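Long-range contacts in amidohydrolase (Thermotoga maritima, PDB 3OOQ), which probably hydrolyses amide or related bonds as a member of the amidohydrolase family, perhaps with allantoinase activity: residues F[106-115]-F[310-318]; F[147-157]-F[215-226]. One frame throughout, in Å; residues are numbered along the deposited sequence.

Interaction 1: F[106-115]-F[310-318]; sequences RALAGGVTSV and IPLEFATVQ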
loop_
_atom_site.group_PDB
_atom_site.type_symbol
_atom_site.label_atom_id
_atom_site.label_comp_id
_atom_site.label_asym_id
_atom_site.label_seq_id
_atom_site.Cartn_x
_atom_site.Cartn_y
_atom_site.Cartn_z
ATOM N N ARG F 106 34.761 -2.616 -25.624
ATOM C CA ARG F 106 35.494 -1.649 -24.819
ATOM C C ARG F 106 36.491 -2.347 -23.894
ATOM O O ARG F 106 37.585 -1.832 -23.674
ATOM C CB ARG F 106 34.525 -0.765 -24.019
ATOM C CG ARG F 106 33.720 0.205 -24.890
ATOM C CD ARG F 106 32.672 0.956 -24.072
ATOM N NE ARG F 106 31.952 1.931 -24.894
ATOM C CZ ARG F 106 30.624 2.021 -25.019
ATOM N NH1 ARG F 106 29.798 1.221 -24.350
ATOM N NH2 ARG F 106 30.118 2.954 -25.807
ATOM N N ALA F 107 36.131 -3.526 -23.383
ATOM C CA ALA F 107 37.053 -4.316 -22.533
ATOM C C ALA F 107 38.271 -4.849 -23.322
ATOM O O ALA F 107 39.402 -4.829 -22.829
ATOM C CB ALA F 107 36.320 -5.452 -21.863
ATOM N N LEU F 108 38.015 -5.312 -24.545
ATOM C CA LEU F 108 39.073 -5.682 -25.485
ATOM C C LEU F 108 39.996 -4.492 -25.779
ATOM O O LEU F 108 41.215 -4.642 -25.768
ATOM C CB LEU F 108 38.467 -6.268 -26.770
ATOM C CG LEU F 108 37.745 -7.628 -26.652
ATOM C CD1 LEU F 108 36.908 -7.931 -27.904
ATOM C CD2 LEU F 108 38.729 -8.780 -26.384
ATOM N N ALA F 109 39.425 -3.313 -26.015
ATOM C CA ALA F 109 40.203 -2.093 -26.181
ATOM C C ALA F 109 41.024 -1.708 -24.927
ATOM O O ALA F 109 41.891 -0.834 -24.999
ATOM C CB ALA F 109 39.283 -0.899 -26.642
ATOM N N GLY F 110 40.728 -2.336 -23.786
ATOM C CA GLY F 110 41.552 -2.187 -22.588
ATOM C C GLY F 110 42.408 -3.410 -22.286
ATOM O O GLY F 110 43.056 -3.493 -21.241
ATOM N N GLY F 111 42.382 -4.377 -23.191
ATOM C CA GLY F 111 43.286 -5.514 -23.126
ATOM C C GLY F 111 42.816 -6.678 -22.292
ATOM O O GLY F 111 43.610 -7.542 -21.965
ATOM N N VAL F 112 41.524 -6.709 -21.956
ATOM C CA VAL F 112 40.931 -7.805 -21.194
ATOM C C VAL F 112 40.308 -8.845 -22.124
ATOM O O VAL F 112 39.480 -8.518 -22.985
ATOM C CB VAL F 112 39.844 -7.286 -20.208
ATOM C CG1 VAL F 112 39.281 -8.437 -19.379
ATOM C CG2 VAL F 112 40.439 -6.229 -19.283
ATOM N N THR F 113 40.681 -10.108 -21.945
ATOM C CA THR F 113 40.212 -11.141 -22.862
ATOM C C THR F 113 39.337 -12.207 -22.207
ATOM O O THR F 113 38.488 -12.796 -22.868
ATOM C CB THR F 113 41.397 -11.833 -23.577
ATOM O OG1 THR F 113 42.298 -12.356 -22.593
ATOM C CG2 THR F 113 42.131 -10.851 -24.475
ATOM N N SER F 114 39.549 -12.462 -20.921
ATOM C CA SER F 114 38.805 -13.503 -20.183
ATOM C C SER F 114 38.278 -12.960 -18.858
ATOM O O SER F 114 38.940 -12.156 -18.209
ATOM C CB SER F 114 39.706 -14.721 -19.890
ATOM O OG SER F 114 40.121 -15.373 -21.085
ATOM N N VAL F 115 37.098 -13.418 -18.452
ATOM C CA VAL F 115 36.512 -13.018 -17.176
ATOM C C VAL F 115 35.696 -14.162 -16.603
ATOM O O VAL F 115 35.172 -15.006 -17.340
ATOM C CB VAL F 115 35.558 -11.762 -17.311
ATOM C CG1 VAL F 115 36.266 -10.578 -17.976
ATOM C CG2 VAL F 115 34.324 -12.114 -18.138
ATOM N N ILE F 310 33.636 -0.419 -11.742
ATOM C CA ILE F 310 34.678 0.198 -12.566
ATOM C C ILE F 310 34.609 -0.462 -13.931
ATOM O O ILE F 310 34.577 -1.690 -14.024
ATOM C CB ILE F 310 36.105 0.001 -11.975
ATOM C CG1 ILE F 310 36.177 0.563 -10.542
ATOM C CG2 ILE F 310 37.186 0.627 -12.879
ATOM C CD1 ILE F 310 37.326 -0.031 -9.732
ATOM N N PRO F 311 34.554 0.339 -15.008
ATOM C CA PRO F 311 34.446 -0.328 -16.300
ATOM C C PRO F 311 35.682 -1.201 -16.550
ATOM O O PRO F 311 36.797 -0.804 -16.235
ATOM C CB PRO F 311 34.373 0.826 -17.303
ATOM C CG PRO F 311 33.860 1.989 -16.515
ATOM C CD PRO F 311 34.398 1.802 -15.109
ATOM N N LEU F 312 35.455 -2.378 -17.116
ATOM C CA LEU F 312 36.492 -3.328 -17.386
ATOM C C LEU F 312 37.557 -2.734 -18.298
ATOM O O LEU F 312 38.755 -3.007 -18.122
ATOM C CB LEU F 312 35.871 -4.586 -17.995
ATOM C CG LEU F 312 36.675 -5.877 -17.971
ATOM C CD1 LEU F 312 37.204 -6.201 -16.574
ATOM C CD2 LEU F 312 35.801 -6.994 -18.487
ATOM N N GLU F 313 37.124 -1.884 -19.234
ATOM C CA GLU F 313 38.040 -1.194 -20.141
ATOM C C GLU F 313 39.148 -0.488 -19.384
ATOM O O GLU F 313 40.220 -0.223 -19.960
ATOM C CB GLU F 313 37.304 -0.190 -21.043
ATOM C CG GLU F 313 36.560 0.932 -20.315
ATOM C CD GLU F 313 35.682 1.760 -21.251
ATOM O OE1 GLU F 313 36.154 2.056 -22.388
ATOM O OE2 GLU F 313 34.530 2.111 -20.844
ATOM N N PHE F 314 38.900 -0.194 -18.107
ATOM C CA PHE F 314 39.849 0.573 -17.303
ATOM C C PHE F 314 40.646 -0.254 -16.280
ATOM O O PHE F 314 41.243 0.299 -15.353
ATOM C CB PHE F 314 39.148 1.755 -16.625
ATOM C CG PHE F 314 38.542 2.754 -17.600
ATOM C CD1 PHE F 314 39.282 3.242 -18.678
ATOM C CD2 PHE F 314 37.235 3.218 -17.418
ATOM C CE1 PHE F 314 38.723 4.173 -19.578
ATOM C CE2 PHE F 314 36.656 4.146 -18.311
ATOM C CZ PHE F 314 37.399 4.624 -19.390
ATOM N N ALA F 315 40.668 -1.577 -16.466
ATOM C CA ALA F 315 41.440 -2.462 -15.599
ATOM C C ALA F 315 42.895 -1.988 -15.414
ATOM O O ALA F 315 43.423 -2.017 -14.284
ATOM C CB ALA F 315 41.399 -3.890 -16.122
ATOM N N THR F 316 43.542 -1.561 -16.506
ATOM C CA THR F 316 44.942 -1.103 -16.421
ATOM C C THR F 316 45.073 0.214 -15.691
ATOM O O THR F 316 46.138 0.512 -15.132
ATOM C CB THR F 316 45.655 -0.994 -17.798
ATOM O OG1 THR F 316 44.982 -0.034 -18.630
ATOM C CG2 THR F 316 45.669 -2.354 -18.487
ATOM N N VAL F 317 44.008 1.013 -15.727
ATOM C CA VAL F 317 43.983 2.299 -15.050
ATOM C C VAL F 317 43.958 2.078 -13.535
ATOM O O VAL F 317 44.721 2.719 -12.793
ATOM C CB VAL F 317 42.778 3.191 -15.485
ATOM C CG1 VAL F 317 42.828 4.543 -14.786
ATOM C CG2 VAL F 317 42.762 3.403 -16.990
ATOM N N GLN F 318 43.095 1.165 -13.089
ATOM C CA GLN F 318 43.027 0.806 -11.679
ATOM C C GLN F 318 44.350 0.189 -11.189
ATOM O O GLN F 318 44.875 0.592 -10.154
ATOM C CB GLN F 318 41.882 -0.171 -11.406
ATOM C CG GLN F 318 41.833 -0.548 -9.924
ATOM C CD GLN F 318 40.680 -1.442 -9.546
ATOM O OE1 GLN F 318 40.045 -1.211 -8.519
ATOM N NE2 GLN F 318 40.413 -2.484 -10.344
HETATM O O HOH W 1 42.503 -1.607 -19.337
#
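G110 and E313 meet round one ordered water, which three backbone groups grip: it donates to G110 O and to E313 O, each 2.7 Å from the water oxygen, and accepts from T316 N. An amide in the first turn of helix 315-321 thus finds its partner in the water. Next to it, G110 CA approaches E313 O at 3.5 Å, a CA-H...O contact; a CB on G110 would run into that carbonyl.

The turn that presents G110 is the Schellman end of helix 103-108. A107 O takes G110 N and V112 N from opposite faces of its plane, G111 N bonds to L108 O, and G111, with positive phi, swings the chain into strand 112-117 of the TIM-barrel-type amidohydrolase fold.

L312 makes the apolar half. It turns its CG away from the backbone N (chi1 -161°), and the bend at chi2 (51°) sends CD2 to V115 CG1 at 3.6 Å and A107 CB at 3.7 Å. V112 crosses it at about a right angle, CG1 lying 3.9 Å from L312 CD2, while V112 CG2 touches A315 CB. Cutting L312 back to an alanine is likely to open a gap between A107, V112 and V115 where the L312 methyls now pack.

R106 and E313 run side by side in the same direction, their guanidinium and carboxylate planes 35° apart. Their charges do not meet, NE of R106 standing 4.8 Å from OE2 of E313: R106 pairs instead with E71, and E313 OE2 has a long, weak ion pair with R278 of the second subunit.

Interaction 2: F[147-157]-F[215-226]; sequences PAGLKMAFGEN and MVLRKKIPARMH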
loop_
_atom_site.group_PDB
_atom_site.type_symbol
_atom_site.label_atom_id
_atom_site.label_comp_id
_atom_site.label_asym_id
_atom_site.label_seq_id
_atom_site.Cartn_x
_atom_site.Cartn_y
_atom_site.Cartn_z
ATOM N N PRO F 147 30.281 -25.033 -14.771
ATOM C CA PRO F 147 30.310 -23.896 -13.829
ATOM C C PRO F 147 31.715 -23.703 -13.258
ATOM O O PRO F 147 32.501 -24.649 -13.248
ATOM C CB PRO F 147 29.369 -24.351 -12.712
ATOM C CG PRO F 147 29.472 -25.858 -12.729
ATOM C CD PRO F 147 29.599 -26.211 -14.197
ATOM N N ALA F 148 32.028 -22.502 -12.784
ATOM C CA ALA F 148 33.352 -22.225 -12.250
ATOM C C ALA F 148 33.354 -21.944 -10.742
ATOM O O ALA F 148 34.404 -21.935 -10.099
ATOM C CB ALA F 148 34.003 -21.088 -13.016
ATOM N N GLY F 149 32.177 -21.705 -10.182
ATOM C CA GLY F 149 32.050 -21.319 -8.781
ATOM C C GLY F 149 30.595 -21.078 -8.383
ATOM O O GLY F 149 29.737 -20.889 -9.245
ATOM N N LEU F 150 30.321 -21.122 -7.080
ATOM C CA LEU F 150 29.006 -20.791 -6.562
ATOM C C LEU F 150 29.141 -19.513 -5.739
ATOM O O LEU F 150 29.812 -19.503 -4.702
ATOM C CB LEU F 150 28.429 -21.933 -5.713
ATOM C CG LEU F 150 27.024 -21.684 -5.110
ATOM C CD1 LEU F 150 26.035 -21.323 -6.209
ATOM C CD2 LEU F 150 26.522 -22.907 -4.333
ATOM N N LYS F 151 28.512 -18.448 -6.214
ATOM C CA LYS F 151 28.555 -17.108 -5.590
ATOM C C LYS F 151 27.701 -17.056 -4.334
ATOM O O LYS F 151 26.559 -17.516 -4.344
ATOM C CB LYS F 151 28.051 -16.060 -6.598
ATOM C CG LYS F 151 28.014 -14.607 -6.120
ATOM C CD LYS F 151 29.395 -14.118 -5.593
ATOM C CE LYS F 151 29.388 -12.645 -5.189
ATOM N NZ LYS F 151 29.157 -11.775 -6.379
HETATM N N MSE F 152 28.262 -16.492 -3.265
HETATM C CA MSE F 152 27.555 -16.291 -2.004
HETATM C C MSE F 152 27.909 -14.907 -1.509
HETATM O O MSE F 152 28.895 -14.336 -1.964
HETATM C CB MSE F 152 27.958 -17.345 -0.963
HETATM C CG MSE F 152 27.628 -18.747 -1.415
HETATM SE SE MSE F 152 28.280 -20.127 -0.214
HETATM C CE MSE F 152 28.698 -21.486 -1.559
ATOM N N ALA F 153 27.101 -14.364 -0.596
ATOM C CA ALA F 153 27.296 -12.985 -0.123
ATOM C C ALA F 153 26.975 -12.810 1.340
ATOM O O ALA F 153 25.996 -13.368 1.824
ATOM C CB ALA F 153 26.466 -12.005 -0.950
ATOM N N PHE F 154 27.805 -11.993 1.998
ATOM C CA PHE F 154 27.743 -11.673 3.419
ATOM C C PHE F 154 27.717 -10.174 3.539
ATOM O O PHE F 154 27.901 -9.473 2.542
ATOM C CB PHE F 154 29.011 -12.208 4.127
ATOM C CG PHE F 154 29.088 -13.698 4.138
ATOM C CD1 PHE F 154 29.557 -14.399 3.022
ATOM C CD2 PHE F 154 28.600 -14.409 5.212
ATOM C CE1 PHE F 154 29.582 -15.795 3.013
ATOM C CE2 PHE F 154 28.619 -15.804 5.209
ATOM C CZ PHE F 154 29.116 -16.493 4.113
ATOM N N GLY F 155 27.477 -9.679 4.750
ATOM C CA GLY F 155 27.564 -8.249 5.027
ATOM C C GLY F 155 26.285 -7.506 4.667
ATOM O O GLY F 155 25.194 -8.075 4.716
ATOM N N GLU F 156 26.422 -6.227 4.327
ATOM C CA GLU F 156 25.268 -5.312 4.222
ATOM C C GLU F 156 24.301 -5.652 3.102
ATOM O O GLU F 156 23.086 -5.553 3.296
ATOM C CB GLU F 156 25.724 -3.850 4.060
ATOM C CG GLU F 156 26.474 -3.270 5.276
ATOM C CD GLU F 156 26.945 -1.837 5.050
ATOM O OE1 GLU F 156 26.281 -1.097 4.296
ATOM O OE2 GLU F 156 27.974 -1.434 5.632
ATOM N N ASN F 157 24.828 -6.065 1.942
ATOM C CA ASN F 157 23.992 -6.233 0.741
ATOM C C ASN F 157 22.851 -7.241 0.924
ATOM O O ASN F 157 21.692 -6.866 0.783
ATOM C CB ASN F 157 24.838 -6.511 -0.540
ATOM C CG ASN F 157 25.713 -5.327 -0.943
ATOM O OD1 ASN F 157 25.629 -4.257 -0.356
ATOM N ND2 ASN F 157 26.577 -5.529 -1.944
HETATM N N MSE F 215 28.038 -30.236 -5.685
HETATM C CA MSE F 215 29.275 -29.938 -6.416
HETATM C C MSE F 215 30.280 -29.224 -5.535
HETATM O O MSE F 215 31.450 -29.597 -5.504
HETATM C CB MSE F 215 29.009 -29.110 -7.664
HETATM C CG MSE F 215 28.430 -29.909 -8.803
HETATM SE SE MSE F 215 28.324 -28.762 -10.369
HETATM C CE MSE F 215 26.378 -28.343 -10.398
ATOM N N VAL F 216 29.796 -28.213 -4.819
ATOM C CA VAL F 216 30.591 -27.463 -3.854
ATOM C C VAL F 216 31.092 -28.357 -2.720
ATOM O O VAL F 216 32.267 -28.320 -2.390
ATOM C CB VAL F 216 29.825 -26.236 -3.301
ATOM C CG1 VAL F 216 30.647 -25.534 -2.182
ATOM C CG2 VAL F 216 29.523 -25.259 -4.414
ATOM N N LEU F 217 30.219 -29.172 -2.136
ATOM C CA LEU F 217 30.639 -30.054 -1.039
ATOM C C LEU F 217 31.608 -31.147 -1.466
ATOM O O LEU F 217 32.442 -31.583 -0.669
ATOM C CB LEU F 217 29.442 -30.645 -0.276
ATOM C CG LEU F 217 28.564 -29.639 0.481
ATOM C CD1 LEU F 217 27.696 -30.368 1.492
ATOM C CD2 LEU F 217 29.410 -28.575 1.201
ATOM N N ARG F 218 31.508 -31.576 -2.721
ATOM C CA ARG F 218 32.451 -32.548 -3.287
ATOM C C ARG F 218 33.683 -31.850 -3.827
ATOM O O ARG F 218 34.517 -32.476 -4.452
ATOM C CB ARG F 218 31.795 -33.369 -4.397
ATOM C CG ARG F 218 30.802 -34.404 -3.920
ATOM C CD ARG F 218 30.294 -35.254 -5.088
ATOM N NE ARG F 218 29.224 -36.141 -4.644
ATOM C CZ ARG F 218 29.412 -37.307 -4.020
ATOM N NH1 ARG F 218 30.636 -37.753 -3.769
ATOM N NH2 ARG F 218 28.361 -38.024 -3.624
ATOM N N LYS F 219 33.778 -30.541 -3.591
ATOM C CA LYS F 219 34.926 -29.727 -4.018
ATOM C C LYS F 219 35.189 -29.703 -5.528
ATOM O O LYS F 219 36.310 -29.439 -5.957
ATOM C CB LYS F 219 36.202 -30.119 -3.266
ATOM C CG LYS F 219 36.108 -29.919 -1.774
ATOM C CD LYS F 219 37.474 -30.128 -1.153
ATOM C CE LYS F 219 37.431 -30.034 0.338
ATOM N NZ LYS F 219 38.801 -29.880 0.897
ATOM N N LYS F 220 34.157 -29.944 -6.332
ATOM C CA LYS F 220 34.303 -29.828 -7.780
ATOM C C LYS F 220 34.476 -28.367 -8.175
ATOM O O LYS F 220 35.195 -28.057 -9.112
ATOM C CB LYS F 220 33.115 -30.453 -8.507
ATOM C CG LYS F 220 33.012 -31.961 -8.331
ATOM C CD LYS F 220 31.701 -32.465 -8.938
ATOM C CE LYS F 220 31.592 -33.995 -8.901
ATOM N NZ LYS F 220 32.914 -34.653 -9.199
ATOM N N ILE F 221 33.822 -27.464 -7.443
ATOM C CA ILE F 221 33.974 -26.029 -7.688
ATOM C C ILE F 221 34.046 -25.297 -6.359
ATOM O O ILE F 221 33.504 -25.788 -5.367
ATOM C CB ILE F 221 32.798 -25.430 -8.541
ATOM C CG1 ILE F 221 31.433 -25.764 -7.929
ATOM C CG2 ILE F 221 32.924 -25.871 -10.021
ATOM C CD1 ILE F 221 30.186 -25.049 -8.592
ATOM N N PRO F 222 34.718 -24.132 -6.334
ATOM C CA PRO F 222 34.774 -23.367 -5.097
ATOM C C PRO F 222 33.515 -22.525 -4.832
ATOM O O PRO F 222 32.794 -22.161 -5.764
ATOM C CB PRO F 222 35.947 -22.411 -5.332
ATOM C CG PRO F 222 35.973 -22.218 -6.835
ATOM C CD PRO F 222 35.557 -23.542 -7.400
ATOM N N ALA F 223 33.305 -22.208 -3.553
ATOM C CA ALA F 223 32.462 -21.102 -3.151
ATOM C C ALA F 223 33.198 -19.796 -3.458
ATOM O O ALA F 223 34.401 -19.656 -3.182
ATOM C CB ALA F 223 32.145 -21.184 -1.662
ATOM N N ARG F 224 32.461 -18.844 -4.013
ATOM C CA ARG F 224 32.987 -17.523 -4.244
ATOM C C ARG F 224 32.234 -16.595 -3.301
ATOM O O ARG F 224 31.066 -16.281 -3.541
ATOM C CB ARG F 224 32.821 -17.148 -5.724
ATOM C CG ARG F 224 33.534 -18.101 -6.728
ATOM C CD ARG F 224 35.067 -18.124 -6.554
ATOM N NE ARG F 224 35.608 -16.770 -6.742
ATOM C CZ ARG F 224 36.104 -16.290 -7.881
ATOM N NH1 ARG F 224 36.193 -17.061 -8.958
ATOM N NH2 ARG F 224 36.508 -15.027 -7.949
HETATM N N MSE F 225 32.906 -16.158 -2.233
HETATM C CA MSE F 225 32.234 -15.570 -1.071
HETATM C C MSE F 225 32.492 -14.086 -0.887
HETATM O O MSE F 225 33.580 -13.683 -0.472
HETATM C CB MSE F 225 32.592 -16.351 0.199
HETATM C CG MSE F 225 32.095 -17.772 0.116
HETATM SE SE MSE F 225 32.649 -18.899 1.591
HETATM C CE MSE F 225 30.901 -19.143 2.399
ATOM N N HIS F 226 31.468 -13.295 -1.211
ATOM C CA HIS F 226 31.499 -11.828 -1.171
ATOM C C HIS F 226 31.505 -11.386 0.293
ATOM O O HIS F 226 30.558 -11.693 1.026
ATOM C CB HIS F 226 30.249 -11.287 -1.926
ATOM C CG HIS F 226 29.940 -9.834 -1.701
ATOM N ND1 HIS F 226 29.414 -9.339 -0.515
ATOM C CD2 HIS F 226 30.036 -8.770 -2.534
ATOM C CE1 HIS F 226 29.220 -8.034 -0.627
ATOM N NE2 HIS F 226 29.601 -7.661 -1.842
HETATM O O HOH W 2 36.637 -19.772 -9.030
#
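L150 is held at both its backbone polar atoms: R224 N gives L150 O an almost straight bond, 2.8 Å with 177° at the hydrogen, although it comes from well above the carbonyl plane, and L150 N bonds to P222 O. Further along, M152 N reaches R224 O and H226 N reaches M152 O, in the parallel pattern where every second residue (L150, M152; R224, H226) uses both its N-H and its C=O. F154 N closes the series on H226 O at 2.9 Å.

On one face, the selenomethionines M152 and M225 lie side by side; the M152 methyl CE presses on A223 CB at a tight 3.5 Å. M225 CE meets the edge of the F154 ring, 3.6 Å from CZ. L150 CB rests on V216 CG2, at the end of helix 208-217. Helices 172-198 and 230-243 cover this face.

The other face carries K151, A153, R224 and H226. Chi1 (166°) carries the H226 ring out from its strand and chi2 (-73°) turns ND1 to F154 O for a weak bond of 3.4 Å; K151 CE lies 3.6 Å from H226 CB. Farther out, K151 NZ bonds to P119 O and H63, R224 pairs with E250, and the H226 ring meets those of H251 and H228. K151 and H226 on neighbouring parallel strands, near H63, H228 and H251, are consistent with the amidohydrolase barrel, where relatives commonly bind their metal.

Both contacts are buried and both reach the same curled sheet, where strand 125-133 bridges strand 112-117 and strand 143-153. Their centres are 24 Å apart, on opposite sides of the chain's centre, and their nearest atoms about 8 Å, so they do not touch. Interaction 2 joins two neighbouring strands, held by a ladder of direct backbone bonds, with a polar face turned to the histidine cluster and an apolar one to the helices. Interaction 1 joins a helix-to-strand turn to the start of a helix some 200 residues later in the chain; methyl packing and a single water do the work there, and it lies close to the second subunit.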